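Local coordinates for protein putative invasin (Yersinia pseudotuberculosis IP 31758, PDB 5N40) that probably acts as a surface adhesin of Yersinia, presenting a C-type lectin-like domain at the end of a rod of immunoglobulin-like domains for attachment to host cells, at residues Ser12-Ala17 with Ser29-Thr34; Ile123-Ile128 with Leu184-Thr189; Ile319-Tyr324 with Tyr334-Asn339. The protein carries 1 engineered substitution. One frame throughout, in Å; residues are numbered along the deposited sequence.

Contact 1. Residues Ser12-Ala17 with Ser29-Thr34; sequences STLVAA and SVVTLT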
loop_
_atom_site.group_PDB
_atom_site.type_symbol
_atom_site.label_atom_id
_atom_site.label_comp_id
_atom_site.label_asym_id
_atom_site.label_seq_id
_atom_site.Cartn_x
_atom_site.Cartn_y
_atom_site.Cartn_z
ATOM N N SER A 12 -40.594 -27.215 -21.959
ATOM C CA SER A 12 -39.200 -27.066 -22.340
ATOM C C SER A 12 -38.360 -26.677 -21.130
ATOM O O SER A 12 -38.818 -25.962 -20.236
ATOM C CB SER A 12 -39.041 -26.003 -23.425
ATOM O OG SER A 12 -39.744 -26.354 -24.598
ATOM N N THR A 13 -37.115 -27.141 -21.118
ATOM C CA THR A 13 -36.192 -26.821 -20.039
ATOM C C THR A 13 -34.840 -26.447 -20.624
ATOM O O THR A 13 -34.444 -26.940 -21.685
ATOM C CB THR A 13 -36.032 -27.993 -19.057
ATOM O OG1 THR A 13 -35.405 -29.097 -19.718
ATOM C CG2 THR A 13 -37.383 -28.425 -18.522
ATOM N N LEU A 14 -34.157 -25.535 -19.936
ATOM C CA LEU A 14 -32.787 -25.147 -20.256
ATOM C C LEU A 14 -31.947 -25.406 -19.016
ATOM O O LEU A 14 -32.253 -24.888 -17.937
ATOM C CB LEU A 14 -32.712 -23.676 -20.668
ATOM C CG LEU A 14 -31.370 -23.194 -21.226
ATOM C CD1 LEU A 14 -31.092 -23.802 -22.600
ATOM C CD2 LEU A 14 -31.323 -21.672 -21.289
ATOM N N VAL A 15 -30.901 -26.214 -19.163
ATOM C CA VAL A 15 -30.051 -26.587 -18.042
ATOM C C VAL A 15 -28.593 -26.470 -18.458
ATOM O O VAL A 15 -28.257 -26.420 -19.645
ATOM C CB VAL A 15 -30.354 -28.015 -17.538
ATOM C CG1 VAL A 15 -31.856 -28.175 -17.275
ATOM C CG2 VAL A 15 -29.866 -29.060 -18.532
ATOM N N ALA A 16 -27.723 -26.412 -17.452
ATOM C CA ALA A 16 -26.287 -26.358 -17.663
ATOM C C ALA A 16 -25.614 -27.330 -16.712
ATOM O O ALA A 16 -26.085 -27.550 -15.596
ATOM C CB ALA A 16 -25.732 -24.946 -17.444
ATOM N N ALA A 17 -24.524 -27.927 -17.180
ATOM C CA ALA A 17 -23.781 -28.907 -16.403
ATOM C C ALA A 17 -22.291 -28.794 -16.696
ATOM O O ALA A 17 -21.863 -29.067 -17.824
ATOM C CB ALA A 17 -24.273 -30.324 -16.711
ATOM N N SER A 29 -18.878 -25.720 -19.647
ATOM C CA SER A 29 -20.154 -26.269 -19.215
ATOM C C SER A 29 -21.015 -26.544 -20.439
ATOM O O SER A 29 -20.949 -25.824 -21.434
ATOM C CB SER A 29 -20.895 -25.315 -18.270
ATOM O OG SER A 29 -22.144 -25.865 -17.881
ATOM N N VAL A 30 -21.822 -27.600 -20.369
ATOM C CA VAL A 30 -22.710 -27.966 -21.467
ATOM C C VAL A 30 -24.094 -27.420 -21.166
ATOM O O VAL A 30 -24.662 -27.687 -20.099
ATOM C CB VAL A 30 -22.742 -29.490 -21.685
ATOM C CG1 VAL A 30 -23.834 -29.873 -22.686
ATOM C CG2 VAL A 30 -21.386 -29.974 -22.185
ATOM N N VAL A 31 -24.630 -26.644 -22.101
ATOM C CA VAL A 31 -25.974 -26.094 -22.009
ATOM C C VAL A 31 -26.881 -26.958 -22.867
ATOM O O VAL A 31 -26.587 -27.192 -24.046
ATOM C CB VAL A 31 -26.009 -24.627 -22.468
ATOM C CG1 VAL A 31 -27.408 -24.053 -22.341
ATOM C CG2 VAL A 31 -25.006 -23.802 -21.679
ATOM N N THR A 32 -27.965 -27.456 -22.275
ATOM C CA THR A 32 -28.885 -28.362 -22.952
ATOM C C THR A 32 -30.283 -27.767 -22.928
ATOM O O THR A 32 -30.839 -27.511 -21.856
ATOM C CB THR A 32 -28.885 -29.745 -22.298
ATOM O OG1 THR A 32 -27.581 -30.326 -22.409
ATOM C CG2 THR A 32 -29.897 -30.676 -22.978
ATOM N N LEU A 33 -30.833 -27.538 -24.112
ATOM C CA LEU A 33 -32.246 -27.246 -24.273
ATOM C C LEU A 33 -32.981 -28.537 -24.583
ATOM O O LEU A 33 -32.598 -29.265 -25.501
ATOM C CB LEU A 33 -32.475 -26.246 -25.405
ATOM C CG LEU A 33 -33.928 -26.017 -25.819
ATOM C CD1 LEU A 33 -34.695 -25.246 -24.746
ATOM C CD2 LEU A 33 -33.994 -25.300 -27.165
ATOM N N THR A 34 -34.044 -28.801 -23.831
ATOM C CA THR A 34 -34.999 -29.864 -24.141
ATOM C C THR A 34 -36.250 -29.157 -24.647
ATOM O O THR A 34 -36.998 -28.572 -23.862
ATOM C CB THR A 34 -35.270 -30.728 -22.918
ATOM O OG1 THR A 34 -34.024 -31.268 -22.453
ATOM C CG2 THR A 34 -36.247 -31.877 -23.256
HETATM O O HOH W 1 -32.774 -29.398 -20.744
#
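Leu14 reaches diagonally across the strand pair to Val31, its CD1 lying 3.7 Å from CG1 of the valine. The second torsion of Leu14 (chi2 70°) turns CD1 toward the other strand, where it also meets CB of Leu33, its partner in register, at 4.0 Å. Ala16 adds a smaller surface beside Val31. Phe50 of strand 48-52 and Leu83 of strand 79-87 pack over this face.

The other face carries Thr13, Val15, Ala17, Val30, Thr32 and Thr34, members of the hydrogen-bonded antiparallel pairs. Here the branches run side by side: CG2 of Val15 comes 4.0 Å from CB of Thr32, while OG1 of Thr13 sits 3.6 Å from CB of Thr34. The two threonine hydroxyls are 3.8 Å apart (OG1 to OG1), and a water bonds to both, 2.8 Å from Thr13 OG1 and 2.8 Å from Thr34 OG1. That water also donates to the carbonyl O of Thr32, which accepts the backbone N-H of Val15 as well, at 3.0 Å. At the far end, Ser29 OG bonds to the O of Pro18, at the turn side of the hairpin. With an apolar face set against a mixed, more exposed face of threonines and small aliphatics, hydrated at the Thr13/Thr34 end, this hairpin illustrates how a strand pair can line a core while meeting solvent on its other side.

Contact 2. Residues Ile123-Ile128 with Leu184-Thr189; sequences ISLTVI and LTVSVT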
loop_
_atom_site.group_PDB
_atom_site.type_symbol
_atom_site.label_atom_id
_atom_site.label_comp_id
_atom_site.label_asym_id
_atom_site.label_seq_id
_atom_site.Cartn_x
_atom_site.Cartn_y
_atom_site.Cartn_z
ATOM N N ILE A 123 6.048 4.624 -3.524
ATOM C CA ILE A 123 6.539 3.295 -3.868
ATOM C C ILE A 123 5.618 2.699 -4.925
ATOM O O ILE A 123 4.385 2.760 -4.802
ATOM C CB ILE A 123 6.612 2.396 -2.621
ATOM C CG1 ILE A 123 7.756 2.841 -1.718
ATOM C CG2 ILE A 123 6.818 0.922 -3.010
ATOM C CD1 ILE A 123 7.761 2.178 -0.344
ATOM N N SER A 124 6.214 2.126 -5.965
ATOM C CA SER A 124 5.462 1.445 -7.011
ATOM C C SER A 124 5.310 -0.019 -6.620
ATOM O O SER A 124 6.306 -0.735 -6.484
ATOM C CB SER A 124 6.168 1.574 -8.358
ATOM O OG SER A 124 5.376 1.024 -9.399
ATOM N N LEU A 125 4.071 -0.454 -6.429
ATOM C CA LEU A 125 3.759 -1.801 -5.970
ATOM C C LEU A 125 3.025 -2.520 -7.088
ATOM O O LEU A 125 1.996 -2.032 -7.568
ATOM C CB LEU A 125 2.909 -1.756 -4.695
ATOM C CG LEU A 125 2.587 -3.058 -3.952
ATOM C CD1 LEU A 125 2.210 -2.736 -2.518
ATOM C CD2 LEU A 125 1.475 -3.851 -4.620
ATOM N N THR A 126 3.559 -3.668 -7.509
ATOM C CA THR A 126 2.967 -4.472 -8.572
ATOM C C THR A 126 2.547 -5.837 -8.039
ATOM O O THR A 126 3.354 -6.552 -7.437
ATOM C CB THR A 126 3.950 -4.653 -9.733
ATOM O OG1 THR A 126 4.294 -3.373 -10.279
ATOM C CG2 THR A 126 3.348 -5.525 -10.823
ATOM N N VAL A 127 1.287 -6.190 -8.277
ATOM C CA VAL A 127 0.766 -7.534 -8.031
ATOM C C VAL A 127 0.728 -8.270 -9.358
ATOM O O VAL A 127 0.177 -7.756 -10.339
ATOM C CB VAL A 127 -0.644 -7.488 -7.405
ATOM C CG1 VAL A 127 -1.120 -8.907 -7.063
ATOM C CG2 VAL A 127 -0.681 -6.587 -6.183
ATOM N N ILE A 128 1.295 -9.476 -9.392
ATOM C CA ILE A 128 1.238 -10.339 -10.565
ATOM C C ILE A 128 0.452 -11.580 -10.170
ATOM O O ILE A 128 0.809 -12.258 -9.197
ATOM C CB ILE A 128 2.631 -10.736 -11.073
ATOM C CG1 ILE A 128 3.495 -9.497 -11.311
ATOM C CG2 ILE A 128 2.500 -11.591 -12.345
ATOM C CD1 ILE A 128 4.935 -9.814 -11.631
ATOM N N LEU A 184 -1.177 -5.719 -11.744
ATOM C CA LEU A 184 -1.815 -4.519 -11.209
ATOM C C LEU A 184 -0.734 -3.707 -10.516
ATOM O O LEU A 184 -0.130 -4.189 -9.553
ATOM C CB LEU A 184 -2.934 -4.880 -10.226
ATOM C CG LEU A 184 -3.494 -3.742 -9.368
ATOM C CD1 LEU A 184 -4.122 -2.676 -10.240
ATOM C CD2 LEU A 184 -4.499 -4.274 -8.353
ATOM N N THR A 185 -0.492 -2.488 -10.993
ATOM C CA THR A 185 0.512 -1.610 -10.396
ATOM C C THR A 185 -0.171 -0.382 -9.809
ATOM O O THR A 185 -0.990 0.264 -10.476
ATOM C CB THR A 185 1.577 -1.194 -11.413
ATOM O OG1 THR A 185 2.309 -2.351 -11.846
ATOM C CG2 THR A 185 2.566 -0.205 -10.797
ATOM N N VAL A 186 0.178 -0.060 -8.560
ATOM C CA VAL A 186 -0.424 1.052 -7.841
ATOM C C VAL A 186 0.677 1.882 -7.193
ATOM O O VAL A 186 1.804 1.422 -6.989
ATOM C CB VAL A 186 -1.435 0.577 -6.775
ATOM C CG1 VAL A 186 -2.546 -0.239 -7.428
ATOM C CG2 VAL A 186 -0.745 -0.236 -5.686
ATOM N N SER A 187 0.319 3.120 -6.864
ATOM C CA SER A 187 1.222 4.074 -6.237
ATOM C C SER A 187 0.904 4.164 -4.750
ATOM O O SER A 187 -0.229 4.492 -4.371
ATOM C CB SER A 187 1.094 5.442 -6.902
ATOM O OG SER A 187 2.023 6.351 -6.353
ATOM N N VAL A 188 1.900 3.879 -3.914
ATOM C CA VAL A 188 1.742 3.831 -2.463
ATOM C C VAL A 188 2.464 5.021 -1.844
ATOM O O VAL A 188 3.642 5.256 -2.137
ATOM C CB VAL A 188 2.290 2.520 -1.878
ATOM C CG1 VAL A 188 1.962 2.429 -0.391
ATOM C CG2 VAL A 188 1.729 1.324 -2.631
ATOM N N THR A 189 1.775 5.734 -0.950
ATOM C CA THR A 189 2.340 6.872 -0.231
ATOM C C THR A 189 1.925 6.804 1.235
ATOM O O THR A 189 0.965 6.124 1.601
ATOM C CB THR A 189 1.888 8.217 -0.823
ATOM O OG1 THR A 189 0.457 8.265 -0.861
ATOM C CG2 THR A 189 2.456 8.427 -2.224
#
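Thr126 OG1 and Thr185 OG1 share a 2.7 Å hydrogen bond across a non-hydrogen-bonded antiparallel pair, where either hydroxyl could be the donor. Both oxygens stand anti to their own carbonyl carbons (chi1 -61° and -64°), which turns them to each other over the gap between strands. The backbones are close here, CA of Thr126 to CA of Thr185 being 4.2 Å. CG2 of Thr185 leans along the strand instead, and meets OG of Ser124 at 3.4 Å. The side-chain bond joins a pair that has no backbone bond between its members; the backbone of Thr126 is bonded to Leu111 of strand 106-112.

On the reverse face, Leu125 is the focus. Its CB touches CG2 of Val188 at 3.9 Å and CG2 of Val186 at 4.1 Å; both valines lie on the same side of the leucine, Val186 as its partner in register and Val188 diagonally. The backbone beneath is firmly held, with the bond from Leu125 N to Val186 O practically straight at 179°. Ile123 with Val188 and Val127 with Leu184 extend the apolar face in both directions. It is directed at the second sheet of the domain: Phe145 and Met143 of strand 142-151 pack on Leu125, Val127 and Leu184, while Phe216 of strand 209-217 meets Ile123 and Val188. Two sheets laid face to face around such aliphatic and aromatic side chains, with hydroxyls on the outer surface, make the beta sandwich of a bacterial immunoglobulin-like domain.

Contact 3. Residues Ile319-Tyr324 with Tyr334-Asn339; sequences IGQHFY and YNSIGN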
loop_
_atom_site.group_PDB
_atom_site.type_symbol
_atom_site.label_atom_id
_atom_site.label_comp_id
_atom_site.label_asym_id
_atom_site.label_seq_id
_atom_site.Cartn_x
_atom_site.Cartn_y
_atom_site.Cartn_z
ATOM N N ILE A 319 31.457 35.639 32.067
ATOM C CA ILE A 319 32.414 34.724 32.674
ATOM C C ILE A 319 31.666 33.483 33.146
ATOM O O ILE A 319 30.740 33.566 33.963
ATOM C CB ILE A 319 33.184 35.416 33.807
ATOM C CG1 ILE A 319 34.319 34.519 34.313
ATOM C CG2 ILE A 319 32.250 35.815 34.955
ATOM C CD1 ILE A 319 35.437 34.309 33.300
ATOM N N GLY A 320 32.036 32.329 32.599
ATOM C CA GLY A 320 31.442 31.068 32.994
ATOM C C GLY A 320 30.137 30.705 32.318
ATOM O O GLY A 320 29.498 29.731 32.738
ATOM N N GLN A 321 29.714 31.444 31.292
ATOM C CA GLN A 321 28.492 31.117 30.565
ATOM C C GLN A 321 28.693 31.354 29.077
ATOM O O GLN A 321 29.169 32.418 28.672
ATOM C CB GLN A 321 27.301 31.948 31.064
ATOM C CG GLN A 321 27.009 31.795 32.547
ATOM C CD GLN A 321 26.739 30.358 32.953
ATOM O OE1 GLN A 321 26.242 29.555 32.161
ATOM N NE2 GLN A 321 27.077 30.025 34.192
ATOM N N HIS A 322 28.314 30.368 28.267
ATOM C CA HIS A 322 28.365 30.481 26.818
ATOM C C HIS A 322 26.956 30.545 26.248
ATOM O O HIS A 322 26.028 29.907 26.757
ATOM C CB HIS A 322 29.117 29.304 26.191
ATOM C CG HIS A 322 30.570 29.253 26.542
ATOM N ND1 HIS A 322 31.023 28.896 27.794
ATOM C CD2 HIS A 322 31.676 29.503 25.800
ATOM C CE1 HIS A 322 32.343 28.932 27.810
ATOM N NE2 HIS A 322 32.764 29.295 26.612
ATOM N N PHE A 323 26.808 31.319 25.175
ATOM C CA PHE A 323 25.524 31.422 24.502
ATOM C C PHE A 323 25.059 30.054 24.026
ATOM O O PHE A 323 25.861 29.226 23.594
ATOM C CB PHE A 323 25.617 32.354 23.297
ATOM C CG PHE A 323 25.826 33.800 23.652
ATOM C CD1 PHE A 323 24.781 34.563 24.146
ATOM C CD2 PHE A 323 27.058 34.398 23.462
ATOM C CE1 PHE A 323 24.967 35.897 24.464
ATOM C CE2 PHE A 323 27.248 35.732 23.779
ATOM C CZ PHE A 323 26.200 36.478 24.278
ATOM N N TYR A 324 23.750 29.838 24.093
ATOM C CA TYR A 324 23.091 28.740 23.412
ATOM C C TYR A 324 22.097 29.337 22.425
ATOM O O TYR A 324 21.714 30.506 22.533
ATOM C CB TYR A 324 22.407 27.798 24.415
ATOM C CG TYR A 324 21.569 28.479 25.484
ATOM C CD1 TYR A 324 20.295 28.953 25.199
ATOM C CD2 TYR A 324 22.041 28.617 26.787
ATOM C CE1 TYR A 324 19.520 29.557 26.174
ATOM C CE2 TYR A 324 21.272 29.218 27.766
ATOM C CZ TYR A 324 20.012 29.684 27.454
ATOM O OH TYR A 324 19.233 30.288 28.418
ATOM N N TYR A 334 21.962 33.225 27.312
ATOM C CA TYR A 334 22.707 32.494 28.326
ATOM C C TYR A 334 21.899 32.549 29.616
ATOM O O TYR A 334 20.879 33.238 29.703
ATOM C CB TYR A 334 24.113 33.070 28.525
ATOM C CG TYR A 334 24.120 34.452 29.133
ATOM C CD1 TYR A 334 23.983 35.584 28.339
ATOM C CD2 TYR A 334 24.262 34.624 30.505
ATOM C CE1 TYR A 334 23.988 36.854 28.897
ATOM C CE2 TYR A 334 24.267 35.887 31.071
ATOM C CZ TYR A 334 24.130 36.998 30.263
ATOM O OH TYR A 334 24.137 38.252 30.827
ATOM N N ASN A 335 22.351 31.806 30.626
ATOM C CA ASN A 335 21.615 31.705 31.887
ATOM C C ASN A 335 22.613 31.638 33.039
ATOM O O ASN A 335 23.153 30.569 33.341
ATOM C CB ASN A 335 20.693 30.493 31.888
ATOM C CG ASN A 335 19.850 30.410 33.141
ATOM O OD1 ASN A 335 19.789 29.366 33.790
ATOM N ND2 ASN A 335 19.206 31.518 33.500
ATOM N N SER A 336 22.842 32.782 33.686
ATOM C CA SER A 336 23.709 32.820 34.858
ATOM C C SER A 336 23.003 32.257 36.085
ATOM O O SER A 336 23.611 31.530 36.878
ATOM C CB SER A 336 24.166 34.255 35.127
ATOM O OG SER A 336 24.764 34.822 33.975
ATOM N N ILE A 337 21.717 32.572 36.242
ATOM C CA ILE A 337 20.976 32.160 37.434
ATOM C C ILE A 337 20.985 30.640 37.568
ATOM O O ILE A 337 21.262 30.095 38.643
ATOM C CB ILE A 337 19.540 32.715 37.386
ATOM C CG1 ILE A 337 19.558 34.243 37.262
ATOM C CG2 ILE A 337 18.760 32.303 38.634
ATOM C CD1 ILE A 337 18.224 34.845 36.879
ATOM N N GLY A 338 20.681 29.936 36.483
ATOM C CA GLY A 338 20.677 28.489 36.495
ATOM C C GLY A 338 22.006 27.849 36.164
ATOM O O GLY A 338 22.054 26.630 35.958
ATOM N N ASN A 339 23.087 28.632 36.114
ATOM C CA ASN A 339 24.403 28.137 35.724
ATOM C C ASN A 339 24.289 27.220 34.511
ATOM O O ASN A 339 24.548 26.015 34.608
ATOM C CB ASN A 339 25.068 27.411 36.895
ATOM C CG ASN A 339 26.568 27.253 36.708
ATOM O OD1 ASN A 339 27.134 27.706 35.713
ATOM N ND2 ASN A 339 27.218 26.609 37.669
HETATM O O HOH W 2 24.302 29.595 30.316
#
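Gln321 and Asn339 meet with their side chains crossing at about a right angle, their amide planes 76° apart. Gln321 NE2 donates to Asn339 OD1 over 2.8 Å; the acceptor lies in the amide plane of the glutamine, whereas the donor is tilted from the carbonyl plane of the asparagine. A bend in the glutamine chain (chi2 -58°) brings its amide up to Asn335 and Asn339. There OE1 accepts the backbone N-H of Asp341 in helix 340-343. A water oxygen lies 2.7 Å from Gln321 OE1 and probably donates to it, though it has other acceptors in reach; it accepts from Asn335 N.

Tyr334 sets its ring obliquely against two neighbours of the strand, CD1 coming 4.0 Å from Phe323 CE1 and CD2 4.1 Å from Gln321 CB. Ser336 OG lies at the edge of the same ring, in its plane. Tyr324 approaches from another direction and packs on the backbone: its CE2 is 3.6 Å from Tyr334 CA, and Tyr334 N sits over one face of its ring. Tyr346 makes an edge-to-face stack with that ring.

Beyond these aromatics the chain turns through a type I beta turn from Ser336 to Asn339, closed by the bond from Asn339 N to Ser336 O. A buried glutamine and several aromatic rings thereby hold an irregular connection against a strand, as suits the C-type lectin-like fold, in which long loops pack on a small framework of strands and helices.

Following the chain from its N terminus, contact 1 closes the first hairpin, joining strand 13-22 to strand 28-34 in the Invasin domain 3 region. Contact 2 spans a much longer interval, 55 residues, and brings strands 123-131 and 183-189 together as neighbours in the second immunoglobulin-like region. Contact 3 closes a short excursion of nine residues in the adhesion region, tying strand 321-325 to the loop that leads into helix 340-343. The three follow in series, neither nested nor crossed. Centres of contacts 1 and 3 are 95 Å apart, on opposite sides of the chain's centre, and each contact lies within a different family region of an elongated, rod-like adhesin.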